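Long-range contact in regulatory protein SdiA (Escherichia coli, PDB 4LFU), which activates transcription of the ftsQAZ cell-division genes and responds to acyl-homoserine lactone autoinducers as a LuxR-type quorum-sensing receptor: residues P49-R54 and A231-A236. Residues are numbered along the deposited sequence; the frame is centred on the assembly and turned at random.
Sequences PVPFTR and ACYAAA
Val50 and Phe52 both meet the ring of Tyr233 from one side where the two domains of this LuxR-type receptor come together: residues 49-54 form the loop joining strands 41-47 and 57-61 of the autoinducer-binding domain, and residues 231-236 belong to the last helix of the helix-turn-helix domain. Tyr233 projects from the helix as a flat bump, lying against a hollow formed by Val50, Pro51 and Phe52. Val50 covers one face; its CG1 sits 3.9 Å from the ring centroid and 9° off the normal, a CH-pi contact over the middle of the ring. That methyl lies beside the backbone N of Val50 (chi1 -67°), anti to the carbonyl carbon, and also over the rim of one face of the Phe52 ring, so it fills the corner between two aromatic planes standing at 89° to each other. The side chains of Phe52 and Tyr233 run in opposite directions and their rings meet obliquely, with CE2 of Phe52 3.5 Å from CD1 of Tyr233. Pro51, which follows a cis peptide bond, brings its CA and CB against OH of Tyr233, which is hydrogen-bonded to Glu193 of the second subunit; the domain contact thus also adjoins the dimer interface.

The far end of Phe52 is a second bump, received by the shallow groove between Cys232 and Ala236, one turn apart on the helix. CB of Cys232 lies to one side of the ring plane, 3.9 Å from CE2. At the ring edge, CE1 meets the methyl of Ala236 at 3.6 Å, and CZ reaches to 3.4 Å from the carbonyl O of Cys232, the same oxygen that accepts the helical bond from Ala236 N.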
loop_
_atom_site.group_PDB
_atom_site.type_symbol
_atom_site.label_atom_id
_atom_site.label_comp_id
_atom_site.label_asym_id
_atom_site.label_seq_id
_atom_site.Cartn_x
_atom_site.Cartn_y
_atom_site.Cartn_z
ATOM N N PRO A 49 9.753 -5.495 1.168
ATOM C CA PRO A 49 9.982 -5.014 -0.187
ATOM C C PRO A 49 11.448 -5.171 -0.625
ATOM O O PRO A 49 11.725 -5.199 -1.816
ATOM C CB PRO A 49 9.609 -3.539 -0.089
ATOM C CG PRO A 49 9.960 -3.181 1.291
ATOM C CD PRO A 49 9.480 -4.383 2.092
ATOM N N VAL A 50 12.372 -5.261 0.333
ATOM C CA VAL A 50 13.824 -5.312 0.063
ATOM C C VAL A 50 14.453 -6.368 0.967
ATOM O O VAL A 50 13.916 -6.635 2.048
ATOM C CB VAL A 50 14.524 -3.936 0.333
ATOM C CG1 VAL A 50 14.072 -2.878 -0.661
ATOM C CG2 VAL A 50 14.269 -3.458 1.732
ATOM N N PRO A 51 15.589 -6.979 0.545
ATOM C CA PRO A 51 16.335 -6.815 -0.727
ATOM C C PRO A 51 15.510 -7.280 -1.940
ATOM O O PRO A 51 14.686 -8.199 -1.799
ATOM C CB PRO A 51 17.571 -7.710 -0.539
ATOM C CG PRO A 51 17.668 -7.949 0.920
ATOM C CD PRO A 51 16.243 -7.965 1.421
ATOM N N PHE A 52 15.702 -6.634 -3.093
ATOM C CA PHE A 52 14.891 -6.907 -4.291
ATOM C C PHE A 52 15.129 -8.298 -4.853
ATOM O O PHE A 52 14.260 -8.887 -5.498
ATOM C CB PHE A 52 15.183 -5.891 -5.391
ATOM C CG PHE A 52 14.911 -4.474 -4.998
ATOM C CD1 PHE A 52 13.608 -3.991 -4.962
ATOM C CD2 PHE A 52 15.952 -3.616 -4.689
ATOM C CE1 PHE A 52 13.358 -2.666 -4.623
ATOM C CE2 PHE A 52 15.714 -2.301 -4.347
ATOM C CZ PHE A 52 14.430 -1.823 -4.317
ATOM N N THR A 53 16.321 -8.794 -4.562
ATOM C CA THR A 53 16.913 -9.973 -5.158
ATOM C C THR A 53 16.606 -11.250 -4.365
ATOM O O THR A 53 16.476 -12.329 -4.944
ATOM C CB THR A 53 18.424 -9.712 -5.316
ATOM O OG1 THR A 53 18.723 -9.588 -6.711
ATOM C CG2 THR A 53 19.270 -10.784 -4.658
ATOM N N ARG A 54 16.486 -11.136 -3.049
ATOM C CA ARG A 54 15.932 -12.244 -2.266
ATOM C C ARG A 54 15.110 -11.644 -1.145
ATOM O O ARG A 54 15.620 -11.482 -0.048
ATOM C CB ARG A 54 17.043 -13.136 -1.695
ATOM C CG ARG A 54 16.562 -14.554 -1.395
ATOM C CD ARG A 54 17.148 -15.068 -0.096
ATOM N NE ARG A 54 18.543 -15.488 -0.249
ATOM C CZ ARG A 54 19.212 -16.214 0.646
ATOM N NH1 ARG A 54 18.616 -16.605 1.773
ATOM N NH2 ARG A 54 20.481 -16.552 0.413
ATOM N N ALA A 231 18.646 5.234 -3.981
ATOM C CA ALA A 231 17.417 5.729 -4.578
ATOM C C ALA A 231 16.344 4.638 -4.701
ATOM O O ALA A 231 15.169 4.885 -4.428
ATOM C CB ALA A 231 17.715 6.367 -5.943
ATOM N N CYS A 232 16.737 3.432 -5.117
ATOM C CA CYS A 232 15.765 2.324 -5.280
ATOM C C CYS A 232 15.197 1.837 -3.975
ATOM O O CYS A 232 14.028 1.558 -3.903
ATOM C CB CYS A 232 16.384 1.148 -6.025
ATOM S SG CYS A 232 16.632 1.536 -7.730
ATOM N N TYR A 233 16.034 1.736 -2.947
ATOM C CA TYR A 233 15.566 1.384 -1.603
ATOM C C TYR A 233 14.587 2.423 -1.035
ATOM O O TYR A 233 13.513 2.071 -0.514
ATOM C CB TYR A 233 16.753 1.158 -0.663
ATOM C CG TYR A 233 17.283 -0.267 -0.669
ATOM C CD1 TYR A 233 17.696 -0.875 -1.847
ATOM C CD2 TYR A 233 17.371 -1.005 0.516
ATOM C CE1 TYR A 233 18.197 -2.178 -1.850
ATOM C CE2 TYR A 233 17.867 -2.326 0.524
ATOM C CZ TYR A 233 18.277 -2.896 -0.662
ATOM O OH TYR A 233 18.776 -4.179 -0.659
ATOM N N ALA A 234 14.962 3.690 -1.166
ATOM C CA ALA A 234 14.095 4.831 -0.834
ATOM C C ALA A 234 12.756 4.849 -1.592
ATOM O O ALA A 234 11.685 5.068 -1.013
ATOM C CB ALA A 234 14.854 6.112 -1.126
ATOM N N ALA A 235 12.840 4.652 -2.905
ATOM C CA ALA A 235 11.673 4.568 -3.763
ATOM C C ALA A 235 10.770 3.383 -3.353
ATOM O O ALA A 235 9.543 3.551 -3.243
ATOM C CB ALA A 235 12.096 4.449 -5.179
ATOM N N ALA A 236 11.374 2.212 -3.073
ATOM C CA ALA A 236 10.588 0.997 -2.764
ATOM C C ALA A 236 9.810 1.070 -1.454
ATOM O O ALA A 236 8.672 0.584 -1.369
ATOM C CB ALA A 236 11.465 -0.222 -2.779
#